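Local coordinates for glucose-1-phosphate uridylyltransferase (Sphingomonas elodea, PDB 2UX8), which probably catalyses the transfer of a uridylyl group from UTP to alpha-D-glucose 1-phosphate, giving UDP-glucose and diphosphate, at residues 85-88 and 89-93. Residues are numbered along the deposited sequence; the frame is centred on the assembly and turned at random.
Sequences EATM and AARGK
Lys93 N donates to Met88 O over 2.9 Å, the 6→1 bond of a Schellman motif that closes the helix of residues 82-89. Its inner partner runs from Gly92 N to Ala89 O at 3.1 Å, and Gly92, at phi 56°, is the C-prime residue that turns the chain back. The last i+4 to i hydrogen bonds leading into it run from Ala89 N to Glu85 O at 3.1 Å and from Ala90 N to Ala86 O at 3.0 Å. Thr87 and Arg91 run alongside each other. Thr87 chi1 of -61° sets OG1 beside the backbone N, where it hydrogen-bonds back to Glu83 O, and leaves CG2 anti to that N, 3.7 Å above the centre of the Arg91 guanidinium plane. Met88 bends at chi3 and brings CE within 3.9 Å of Lys93 CB, the two side chains crossing nearly at right angles. Lys93 then runs out extended, and NZ hydrogen-bonds Thr26 OG1 of a neighbouring subunit, whose Leu24 and Leu29 pack on Thr87 and Met88. Far from the glucose-1-phosphate site, this turn reverses the backbone about 33 Å from the subunit's centre, folding Leu95 and Val97 back against Met88 before strand 108-112 joins the central sheet beside strand 62-67.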
loop_
_atom_site.group_PDB
_atom_site.type_symbol
_atom_site.label_atom_id
_atom_site.label_comp_id
_atom_site.label_asym_id
_atom_site.label_seq_id
_atom_site.Cartn_x
_atom_site.Cartn_y
_atom_site.Cartn_z
ATOM N N GLU C 85 17.195 5.085 6.078
ATOM C CA GLU C 85 18.074 5.986 6.818
ATOM C C GLU C 85 18.868 5.233 7.879
ATOM O O GLU C 85 20.006 5.596 8.189
ATOM C CB GLU C 85 17.274 7.111 7.501
ATOM C CG GLU C 85 16.514 8.016 6.542
ATOM C CD GLU C 85 16.137 9.360 7.149
ATOM O OE1 GLU C 85 16.459 9.592 8.338
ATOM O OE2 GLU C 85 15.518 10.183 6.429
ATOM N N ALA C 86 18.262 4.190 8.443
ATOM C CA ALA C 86 18.930 3.393 9.465
ATOM C C ALA C 86 20.033 2.587 8.806
ATOM O O ALA C 86 21.156 2.529 9.301
ATOM C CB ALA C 86 17.943 2.467 10.142
ATOM N N THR C 87 19.705 1.970 7.677
ATOM C CA THR C 87 20.664 1.167 6.930
ATOM C C THR C 87 21.881 1.992 6.528
ATOM O O THR C 87 23.016 1.547 6.646
ATOM C CB THR C 87 20.048 0.626 5.640
ATOM O OG1 THR C 87 18.932 -0.198 5.957
ATOM C CG2 THR C 87 21.057 -0.183 4.863
ATOM N N MET C 88 21.636 3.191 6.025
ATOM C CA MET C 88 22.717 4.063 5.599
ATOM C C MET C 88 23.600 4.478 6.753
ATOM O O MET C 88 24.822 4.509 6.630
ATOM C CB MET C 88 22.156 5.304 4.924
ATOM C CG MET C 88 21.546 5.027 3.577
ATOM S SD MET C 88 20.984 6.534 2.820
ATOM C CE MET C 88 22.474 7.035 1.942
ATOM N N ALA C 89 22.975 4.818 7.872
ATOM C CA ALA C 89 23.711 5.210 9.060
ATOM C C ALA C 89 24.610 4.048 9.489
ATOM O O ALA C 89 25.739 4.252 9.913
ATOM C CB ALA C 89 22.739 5.566 10.171
ATOM N N ALA C 90 24.100 2.828 9.363
ATOM C CA ALA C 90 24.850 1.632 9.733
ATOM C C ALA C 90 25.985 1.389 8.756
ATOM O O ALA C 90 26.711 0.410 8.863
ATOM C CB ALA C 90 23.921 0.419 9.750
ATOM N N ARG C 91 26.132 2.288 7.794
ATOM C CA ARG C 91 27.169 2.163 6.780
ATOM C C ARG C 91 27.924 3.464 6.623
ATOM O O ARG C 91 28.624 3.665 5.630
ATOM C CB ARG C 91 26.554 1.821 5.431
ATOM C CG ARG C 91 25.810 0.527 5.424
ATOM C CD ARG C 91 25.228 0.253 4.062
ATOM N NE ARG C 91 24.634 -1.075 4.025
ATOM C CZ ARG C 91 23.987 -1.579 2.980
ATOM N NH1 ARG C 91 23.842 -0.866 1.869
ATOM N NH2 ARG C 91 23.490 -2.806 3.047
ATOM N N GLY C 92 27.755 4.356 7.593
ATOM C CA GLY C 92 28.428 5.637 7.543
ATOM C C GLY C 92 28.143 6.428 6.279
ATOM O O GLY C 92 28.893 7.341 5.938
ATOM N N LYS C 93 27.072 6.079 5.573
ATOM C CA LYS C 93 26.705 6.802 4.354
ATOM C C LYS C 93 25.902 8.044 4.714
ATOM O O LYS C 93 24.954 7.976 5.489
ATOM C CB LYS C 93 25.887 5.915 3.408
ATOM C CG LYS C 93 26.713 4.916 2.614
ATOM C CD LYS C 93 25.849 4.082 1.675
ATOM C CE LYS C 93 26.664 2.947 1.053
ATOM N NZ LYS C 93 25.833 1.904 0.378
#